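PDB 1PVM: CBS domain-containing protein from Thermoplasma acidophilum DSM 1728, which is of unknown function but pairs two CBS domains with a zinc-ribbon-like domain that binds a metal such as iron through four cysteines. Local coordinates for residues Lys63-Asn69 / Lys167-Phe173; Ile85-Ser90 / Cys109-Asp114; Ala98-Ser102 / Ser135-Ile139. All coordinates share one frame; numbering follows the deposited sequence.

Contact 1: residues Lys63-Asn69 / Lys167-Phe173; sequences KRFIPRN and KGEIKVF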
loop_
_atom_site.group_PDB
_atom_site.type_symbol
_atom_site.label_atom_id
_atom_site.label_comp_id
_atom_site.label_asym_id
_atom_site.label_seq_id
_atom_site.Cartn_x
_atom_site.Cartn_y
_atom_site.Cartn_z
ATOM N N LYS B 63 -8.870 -0.448 1.516
ATOM C CA LYS B 63 -9.907 -0.651 2.528
ATOM C C LYS B 63 -11.253 0.005 2.245
ATOM O O LYS B 63 -12.299 -0.551 2.573
ATOM C CB LYS B 63 -9.417 -0.147 3.894
ATOM C CG LYS B 63 -8.282 -0.945 4.527
ATOM C CD LYS B 63 -8.767 -2.247 5.149
ATOM C CE LYS B 63 -9.738 -2.002 6.297
ATOM N NZ LYS B 63 -10.141 -3.272 6.977
ATOM N N ARG B 64 -11.230 1.185 1.635
ATOM C CA ARG B 64 -12.469 1.906 1.405
ATOM C C ARG B 64 -12.929 2.083 -0.032
ATOM O O ARG B 64 -14.090 2.413 -0.266
ATOM C CB ARG B 64 -12.376 3.252 2.118
ATOM C CG ARG B 64 -11.964 3.081 3.572
ATOM C CD ARG B 64 -11.719 4.403 4.259
ATOM N NE ARG B 64 -12.661 4.617 5.350
ATOM C CZ ARG B 64 -13.966 4.810 5.187
ATOM N NH1 ARG B 64 -14.490 4.819 3.969
ATOM N NH2 ARG B 64 -14.747 5.000 6.243
ATOM N N PHE B 65 -12.044 1.879 -1.000
ATOM C CA PHE B 65 -12.468 2.002 -2.390
ATOM C C PHE B 65 -12.789 0.652 -3.026
ATOM O O PHE B 65 -13.888 0.447 -3.531
ATOM C CB PHE B 65 -11.413 2.683 -3.257
ATOM C CG PHE B 65 -11.666 2.510 -4.728
ATOM C CD1 PHE B 65 -12.721 3.173 -5.349
ATOM C CD2 PHE B 65 -10.897 1.627 -5.479
ATOM C CE1 PHE B 65 -13.008 2.956 -6.696
ATOM C CE2 PHE B 65 -11.175 1.401 -6.823
ATOM C CZ PHE B 65 -12.233 2.067 -7.432
ATOM N N ILE B 66 -11.828 -0.263 -3.015
ATOM C CA ILE B 66 -12.048 -1.562 -3.637
ATOM C C ILE B 66 -13.348 -2.249 -3.193
ATOM O O ILE B 66 -14.090 -2.760 -4.028
ATOM C CB ILE B 66 -10.850 -2.512 -3.397
ATOM C CG1 ILE B 66 -9.562 -1.902 -3.974
ATOM C CG2 ILE B 66 -11.113 -3.862 -4.052
ATOM C CD1 ILE B 66 -9.545 -1.746 -5.483
ATOM N N PRO B 67 -13.651 -2.258 -1.879
ATOM C CA PRO B 67 -14.886 -2.911 -1.418
ATOM C C PRO B 67 -16.203 -2.349 -1.967
ATOM O O PRO B 67 -17.237 -3.006 -1.874
ATOM C CB PRO B 67 -14.790 -2.796 0.101
ATOM C CG PRO B 67 -13.297 -2.829 0.342
ATOM C CD PRO B 67 -12.806 -1.883 -0.730
ATOM N N ARG B 68 -16.170 -1.146 -2.531
ATOM C CA ARG B 68 -17.379 -0.550 -3.107
ATOM C C ARG B 68 -17.673 -1.172 -4.475
ATOM O O ARG B 68 -18.785 -1.057 -5.000
ATOM C CB ARG B 68 -17.216 0.968 -3.268
ATOM C CG ARG B 68 -17.403 1.768 -1.989
ATOM C CD ARG B 68 -17.164 3.250 -2.242
ATOM N NE ARG B 68 -17.434 4.072 -1.065
ATOM C CZ ARG B 68 -18.645 4.457 -0.671
ATOM N NH1 ARG B 68 -19.721 4.101 -1.362
ATOM N NH2 ARG B 68 -18.778 5.202 0.419
ATOM N N ASN B 69 -16.662 -1.813 -5.053
ATOM C CA ASN B 69 -16.788 -2.464 -6.352
ATOM C C ASN B 69 -17.338 -1.535 -7.437
ATOM O O ASN B 69 -18.363 -1.820 -8.063
ATOM C CB ASN B 69 -17.666 -3.716 -6.224
ATOM C CG ASN B 69 -17.628 -4.581 -7.465
ATOM O OD1 ASN B 69 -16.636 -4.604 -8.190
ATOM N ND2 ASN B 69 -18.705 -5.314 -7.708
ATOM N N LYS B 167 -23.232 -9.256 -1.421
ATOM C CA LYS B 167 -22.043 -9.508 -2.227
ATOM C C LYS B 167 -20.777 -9.119 -1.475
ATOM O O LYS B 167 -19.671 -9.313 -1.974
ATOM C CB LYS B 167 -22.116 -8.712 -3.531
ATOM C CG LYS B 167 -23.311 -9.054 -4.406
ATOM C CD LYS B 167 -23.387 -8.165 -5.645
ATOM C CE LYS B 167 -22.302 -8.491 -6.663
ATOM N NZ LYS B 167 -20.931 -8.225 -6.148
ATOM N N GLY B 168 -20.945 -8.575 -0.274
ATOM C CA GLY B 168 -19.797 -8.145 0.499
ATOM C C GLY B 168 -19.357 -6.758 0.063
ATOM O O GLY B 168 -18.311 -6.262 0.484
ATOM N N GLU B 169 -20.149 -6.122 -0.794
ATOM C CA GLU B 169 -19.819 -4.780 -1.264
ATOM C C GLU B 169 -20.178 -3.767 -0.196
ATOM O O GLU B 169 -21.179 -3.928 0.504
ATOM C CB GLU B 169 -20.618 -4.416 -2.521
ATOM C CG GLU B 169 -20.496 -5.366 -3.703
ATOM C CD GLU B 169 -21.447 -4.989 -4.827
ATOM O OE1 GLU B 169 -22.631 -4.702 -4.538
ATOM O OE2 GLU B 169 -21.022 -4.981 -6.000
ATOM N N ILE B 170 -19.363 -2.725 -0.063
ATOM C CA ILE B 170 -19.673 -1.665 0.884
ATOM C C ILE B 170 -20.659 -0.776 0.137
ATOM O O ILE B 170 -20.302 -0.147 -0.863
ATOM C CB ILE B 170 -18.427 -0.825 1.260
ATOM C CG1 ILE B 170 -17.511 -1.638 2.175
ATOM C CG2 ILE B 170 -18.854 0.466 1.951
ATOM C CD1 ILE B 170 -16.286 -0.888 2.640
ATOM N N LYS B 171 -21.905 -0.746 0.599
ATOM C CA LYS B 171 -22.918 0.077 -0.046
ATOM C C LYS B 171 -22.714 1.544 0.298
ATOM O O LYS B 171 -22.749 2.410 -0.572
ATOM C CB LYS B 171 -24.320 -0.368 0.377
ATOM C CG LYS B 171 -25.035 -1.186 -0.678
ATOM C CD LYS B 171 -25.121 -0.397 -1.972
ATOM C CE LYS B 171 -25.877 -1.145 -3.037
ATOM N NZ LYS B 171 -25.771 -0.445 -4.335
ATOM N N VAL B 172 -22.506 1.807 1.581
ATOM C CA VAL B 172 -22.271 3.158 2.073
ATOM C C VAL B 172 -21.541 3.027 3.394
ATOM O O VAL B 172 -21.386 1.925 3.923
ATOM C CB VAL B 172 -23.599 3.930 2.393
ATOM C CG1 VAL B 172 -24.489 4.023 1.167
ATOM C CG2 VAL B 172 -24.334 3.248 3.541
ATOM N N PHE B 173 -21.070 4.159 3.902
ATOM C CA PHE B 173 -20.456 4.212 5.216
ATOM C C PHE B 173 -21.498 5.069 5.913
ATOM O O PHE B 173 -21.883 6.126 5.409
ATOM C CB PHE B 173 -19.087 4.897 5.202
ATOM C CG PHE B 173 -17.946 3.948 4.956
ATOM C CD1 PHE B 173 -17.550 3.634 3.658
ATOM C CD2 PHE B 173 -17.308 3.319 6.021
ATOM C CE1 PHE B 173 -16.538 2.704 3.423
ATOM C CE2 PHE B 173 -16.293 2.385 5.791
ATOM C CZ PHE B 173 -15.913 2.080 4.485
HETATM O O HOH W 1 -20.853 -0.234 -3.489
HETATM O O HOH W 2 -22.160 4.957 -1.838
HETATM O O HOH W 3 -21.219 -2.203 -7.575
#

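Contact 2: residues Ile85-Ser90 / Cys109-Asp114; sequences IPKVKS and CAVVDD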
loop_
_atom_site.group_PDB
_atom_site.type_symbol
_atom_site.label_atom_id
_atom_site.label_comp_id
_atom_site.label_asym_id
_atom_site.label_seq_id
_atom_site.Cartn_x
_atom_site.Cartn_y
_atom_site.Cartn_z
ATOM N N ILE B 85 -8.375 14.790 8.461
ATOM C CA ILE B 85 -6.978 14.555 8.127
ATOM C C ILE B 85 -6.134 14.150 9.335
ATOM O O ILE B 85 -6.152 14.816 10.371
ATOM C CB ILE B 85 -6.339 15.804 7.431
ATOM C CG1 ILE B 85 -4.946 15.442 6.905
ATOM C CG2 ILE B 85 -6.272 16.991 8.395
ATOM C CD1 ILE B 85 -4.360 16.469 5.944
ATOM N N PRO B 86 -5.420 13.014 9.232
ATOM C CA PRO B 86 -4.570 12.554 10.340
ATOM C C PRO B 86 -3.425 13.553 10.438
ATOM O O PRO B 86 -2.849 13.932 9.417
ATOM C CB PRO B 86 -4.085 11.185 9.868
ATOM C CG PRO B 86 -5.183 10.720 8.956
ATOM C CD PRO B 86 -5.543 11.976 8.193
ATOM N N LYS B 87 -3.076 13.984 11.643
ATOM C CA LYS B 87 -2.010 14.969 11.747
ATOM C C LYS B 87 -1.337 15.066 13.108
ATOM O O LYS B 87 -1.895 14.656 14.128
ATOM C CB LYS B 87 -2.566 16.342 11.365
ATOM C CG LYS B 87 -3.607 16.879 12.342
ATOM C CD LYS B 87 -4.292 18.127 11.792
ATOM C CE LYS B 87 -5.056 18.868 12.880
ATOM N NZ LYS B 87 -6.008 17.984 13.588
ATOM N N VAL B 88 -0.121 15.607 13.096
ATOM C CA VAL B 88 0.665 15.831 14.307
ATOM C C VAL B 88 1.244 17.242 14.187
ATOM O O VAL B 88 1.344 17.782 13.083
ATOM C CB VAL B 88 1.841 14.825 14.450
ATOM C CG1 VAL B 88 1.308 13.411 14.602
ATOM C CG2 VAL B 88 2.781 14.931 13.253
ATOM N N LYS B 89 1.603 17.845 15.316
ATOM C CA LYS B 89 2.184 19.183 15.305
ATOM C C LYS B 89 3.635 19.131 14.851
ATOM O O LYS B 89 4.341 18.147 15.095
ATOM C CB LYS B 89 2.091 19.817 16.692
ATOM C CG LYS B 89 0.700 20.319 17.031
ATOM C CD LYS B 89 0.308 21.479 16.116
ATOM C CE LYS B 89 -1.105 21.981 16.400
ATOM N NZ LYS B 89 -1.453 23.183 15.583
ATOM N N SER B 90 4.080 20.203 14.197
ATOM C CA SER B 90 5.440 20.286 13.675
ATOM C C SER B 90 6.538 20.195 14.729
ATOM O O SER B 90 7.687 19.910 14.396
ATOM C CB SER B 90 5.616 21.579 12.874
ATOM O OG SER B 90 5.425 22.717 13.697
ATOM N N CYS B 109 1.094 10.586 7.998
ATOM C CA CYS B 109 0.111 11.571 8.421
ATOM C C CYS B 109 0.618 12.952 8.050
ATOM O O CYS B 109 1.781 13.115 7.686
ATOM C CB CYS B 109 -0.132 11.495 9.936
ATOM S SG CYS B 109 1.262 12.015 10.970
ATOM N N ALA B 110 -0.258 13.945 8.138
ATOM C CA ALA B 110 0.122 15.308 7.812
ATOM C C ALA B 110 0.784 15.936 9.027
ATOM O O ALA B 110 0.653 15.439 10.145
ATOM C CB ALA B 110 -1.110 16.116 7.413
ATOM N N VAL B 111 1.514 17.017 8.790
ATOM C CA VAL B 111 2.171 17.752 9.860
ATOM C C VAL B 111 1.601 19.161 9.764
ATOM O O VAL B 111 1.564 19.740 8.676
ATOM C CB VAL B 111 3.699 17.811 9.655
ATOM C CG1 VAL B 111 4.343 18.629 10.772
ATOM C CG2 VAL B 111 4.276 16.397 9.614
ATOM N N VAL B 112 1.123 19.697 10.885
ATOM C CA VAL B 112 0.559 21.043 10.887
ATOM C C VAL B 112 1.363 21.946 11.811
ATOM O O VAL B 112 1.946 21.478 12.795
ATOM C CB VAL B 112 -0.935 21.052 11.346
ATOM C CG1 VAL B 112 -1.797 20.324 10.323
ATOM C CG2 VAL B 112 -1.081 20.397 12.726
ATOM N N ASP B 113 1.416 23.234 11.485
ATOM C CA ASP B 113 2.136 24.170 12.336
ATOM C C ASP B 113 1.183 24.714 13.397
ATOM O O ASP B 113 -0.002 24.368 13.423
ATOM C CB ASP B 113 2.740 25.327 11.525
ATOM C CG ASP B 113 1.700 26.122 10.751
ATOM O OD1 ASP B 113 0.490 25.977 11.030
ATOM O OD2 ASP B 113 2.102 26.912 9.866
ATOM N N ASP B 114 1.712 25.562 14.272
ATOM C CA ASP B 114 0.932 26.159 15.348
ATOM C C ASP B 114 -0.399 26.735 14.846
ATOM O O ASP B 114 -1.458 26.421 15.390
ATOM C CB ASP B 114 1.778 27.233 16.040
ATOM C CG ASP B 114 1.136 27.764 17.297
ATOM O OD1 ASP B 114 0.197 28.580 17.195
ATOM O OD2 ASP B 114 1.571 27.358 18.393
#

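Contact 3: residues Ala98-Ser102 / Ser135-Ile139; sequences AAYLS and SITDI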
loop_
_atom_site.group_PDB
_atom_site.type_symbol
_atom_site.label_atom_id
_atom_site.label_comp_id
_atom_site.label_asym_id
_atom_site.label_seq_id
_atom_site.Cartn_x
_atom_site.Cartn_y
_atom_site.Cartn_z
ATOM N N ALA B 98 5.543 8.538 16.124
ATOM C CA ALA B 98 5.445 7.087 16.056
ATOM C C ALA B 98 4.231 6.598 16.848
ATOM O O ALA B 98 3.450 5.774 16.363
ATOM C CB ALA B 98 6.721 6.451 16.599
ATOM N N ALA B 99 4.080 7.103 18.070
ATOM C CA ALA B 99 2.959 6.716 18.918
ATOM C C ALA B 99 1.622 7.084 18.275
ATOM O O ALA B 99 0.656 6.326 18.362
ATOM C CB ALA B 99 3.086 7.383 20.281
ATOM N N TYR B 100 1.568 8.250 17.630
ATOM C CA TYR B 100 0.340 8.697 16.975
ATOM C C TYR B 100 -0.009 7.781 15.807
ATOM O O TYR B 100 -1.150 7.350 15.661
ATOM C CB TYR B 100 0.488 10.130 16.455
ATOM C CG TYR B 100 -0.723 10.600 15.672
ATOM C CD1 TYR B 100 -1.897 10.992 16.320
ATOM C CD2 TYR B 100 -0.707 10.614 14.278
ATOM C CE1 TYR B 100 -3.028 11.387 15.594
ATOM C CE2 TYR B 100 -1.830 11.005 13.542
ATOM C CZ TYR B 100 -2.984 11.388 14.206
ATOM O OH TYR B 100 -4.086 11.773 13.475
ATOM N N LEU B 101 0.976 7.492 14.968
ATOM C CA LEU B 101 0.735 6.626 13.827
ATOM C C LEU B 101 0.297 5.231 14.277
ATOM O O LEU B 101 -0.692 4.699 13.783
ATOM C CB LEU B 101 1.995 6.524 12.965
ATOM C CG LEU B 101 2.479 7.810 12.281
ATOM C CD1 LEU B 101 3.781 7.526 11.540
ATOM C CD2 LEU B 101 1.423 8.329 11.320
ATOM N N SER B 102 1.031 4.652 15.221
ATOM C CA SER B 102 0.722 3.312 15.730
ATOM C C SER B 102 -0.676 3.222 16.351
ATOM O O SER B 102 -1.407 2.250 16.133
ATOM C CB SER B 102 1.777 2.897 16.761
ATOM O OG SER B 102 1.542 1.578 17.217
ATOM N N SER B 135 10.298 0.329 17.637
ATOM C CA SER B 135 9.264 1.300 17.319
ATOM C C SER B 135 8.795 1.131 15.870
ATOM O O SER B 135 7.601 1.262 15.570
ATOM C CB SER B 135 9.786 2.713 17.554
ATOM O OG SER B 135 8.732 3.648 17.457
ATOM N N ILE B 136 9.738 0.831 14.981
ATOM C CA ILE B 136 9.428 0.627 13.568
ATOM C C ILE B 136 8.544 -0.613 13.416
ATOM O O ILE B 136 7.552 -0.587 12.691
ATOM C CB ILE B 136 10.722 0.450 12.734
ATOM C CG1 ILE B 136 11.501 1.766 12.717
ATOM C CG2 ILE B 136 10.388 0.011 11.309
ATOM C CD1 ILE B 136 12.922 1.630 12.177
ATOM N N THR B 137 8.905 -1.692 14.102
ATOM C CA THR B 137 8.123 -2.925 14.050
ATOM C C THR B 137 6.710 -2.662 14.592
ATOM O O THR B 137 5.718 -3.173 14.059
ATOM C CB THR B 137 8.807 -4.033 14.878
ATOM O OG1 THR B 137 10.121 -4.255 14.361
ATOM C CG2 THR B 137 8.021 -5.331 14.808
ATOM N N ASP B 138 6.619 -1.854 15.646
ATOM C CA ASP B 138 5.328 -1.519 16.236
ATOM C C ASP B 138 4.412 -0.850 15.214
ATOM O O ASP B 138 3.260 -1.244 15.052
ATOM C CB ASP B 138 5.511 -0.584 17.433
ATOM C CG ASP B 138 4.185 -0.056 17.964
ATOM O OD1 ASP B 138 3.338 -0.877 18.374
ATOM O OD2 ASP B 138 3.986 1.175 17.962
ATOM N N ILE B 139 4.923 0.173 14.538
ATOM C CA ILE B 139 4.143 0.880 13.525
ATOM C C ILE B 139 3.708 -0.090 12.424
ATOM O O ILE B 139 2.554 -0.065 11.987
ATOM C CB ILE B 139 4.964 2.030 12.897
ATOM C CG1 ILE B 139 5.236 3.105 13.952
ATOM C CG2 ILE B 139 4.217 2.629 11.703
ATOM C CD1 ILE B 139 6.139 4.232 13.461
#

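Contact 1: residues Lys63-Asn69 / Lys167-Phe173
K167 and N69 converge on one carboxylate oxygen. The lysine, bent at its outer torsions, gives E169 OE2 a weak hydrogen bond within a salt bridge, while N69 ND2 donates to the same OE2 over 2.9 Å. The bond from N69 is nearly straight at 174°, lies in the amide plane and uses the anti lone pair of the oxygen; N69 ND2 also hydrogen-bonds D73 of the second subunit. A water bridging OE2 to N69 O adds a third partner, and the carboxylate is likely to be biased toward its charged form. E169 CA lies 3.2 Å from P67 O, a CA-H...O contact. P67 O also accepts the backbone hydrogen bond of I170 N, at 2.8 Å, with the donor above the carbonyl plane. The I170 side chain turns CD1 against P67 CB at 3.5 Å. One water joins I170 O to R68 O, another K171 O to R68 NH1. F173 ends the walk, with R64 lying over one face of its ring: the guanidinium CZ sits 3.5 Å from the ring centroid and 17° off its normal, a cation-pi contact in which the two planes are tilted by 34°. A bend at chi3 turns the R64 guanidinium over that ring. R68 NH2 comes to the ring edge, 3.8 Å from F173 CD1, and hydrogen-bonds E184 O. Strand 170-175 pairs antiparallel with strand 160-164, where F173 packs on L160 and P162, and the contact joins this strand of the ribbon-like domain to helix 58-65 and the 3-10 turn after it.

Contact 2: residues Ile85-Ser90 / Cys109-Asp114
The peptide groups of P86 and A110, and of V88 and V112, are joined by parallel-strand hydrogen bonds. A110 N meets P86 O at 2.9 Å, tilted 33° from the carbonyl plane, whereas V112 N approaches V88 O nearly along the C=O axis. V88 N and S90 N complete the ladder by bonding A110 O and V112 O. One face of the sheet carries K87, A110, V112 and K89, with K87 CD lying 3.6 Å from V112 CG1; the other carries V88 and V111. Ahead of strand 87-89, P86 CB lies 4.0 Å from C109 CB, and I85 CD1 reaches A110 CB. The K89 chain, bent at chi2 (-66°), runs past V112 CG2 to place NZ 2.9 Å from D113 O, above the carbonyl plane, with a weak second bond to D114 O. Shortened to an alanine here, the side chain would probably leave the D113 and D114 carbonyls without this donor and V112 CG2 less covered. D113 itself forms a salt bridge with R117. Strand 108-112 is the middle strand: 118-123 runs antiparallel along its other side, with V111 on V119 and V122, while helix 94-104 of the beta-alpha-beta crossover lays Y100 on P86 and V88, and L101 on C109.

Contact 3: residues Ala98-Ser102 / Ser135-Ile139
S102 and D138 carry the polar side of this helix pair. With chi1 at -177°, S102 OG lies opposite the main-chain nitrogen and reaches across the groove to donate a short hydrogen bond of 2.6 Å to D138 OD2. The aspartate side chain extends toward the serine, and its carboxylate is turned so that the hydroxyl arrives from above the plane, 38° out of it. The approach is close enough to bring S102 CB within 3.0 Å of D138 OD2 as well. S142, one turn further along the second helix, also hydrogen-bonds S102 OG and so further restricts the rotation of the hydroxyl.

Helix 94-104 is the crossover helix of the second CBS unit, and helix 133-145 runs alongside it in nearly the same direction; the axes of the two short segments come within 9.6 Å and diverge by 24°. A98, S102 and S135 present small side chains here. A98 CB points at the partner helix and has S135 OG at 3.6 Å on one side. I139 supplies the apolar contacts of the second helix: with CG1 anti to the carbonyl carbon and the chain extended beyond it, CD1 comes to 3.9 Å from A98 CB and makes a longer contact with L101 CD1, at 4.5 Å. L131 touches both A98 and I139, and helix 124-127 contributes L127 against L101 and L124 against I139.

Contacts 2 and 3 are neighbours, their centres about 16 Å apart, and share the second CBS unit: helix 94-104 supplies one segment of contact 3 and connects the two strands of contact 2. They touch where Y100 OH probably hydrogen-bonds K87 N. Contact 1 touches neither; its centre lies about 29 Å from that of contact 2 and about 28 Å from that of contact 3. In chain order the segments run 63-69, 85-90, 98-102, 109-114, 135-139 and 167-173, so contact 1 spans the other two, whose segments alternate. Contacts 2 and 3 thus lie within or beside the second CBS unit, whereas contact 1 joins the metal-binding ribbon to the first CBS unit.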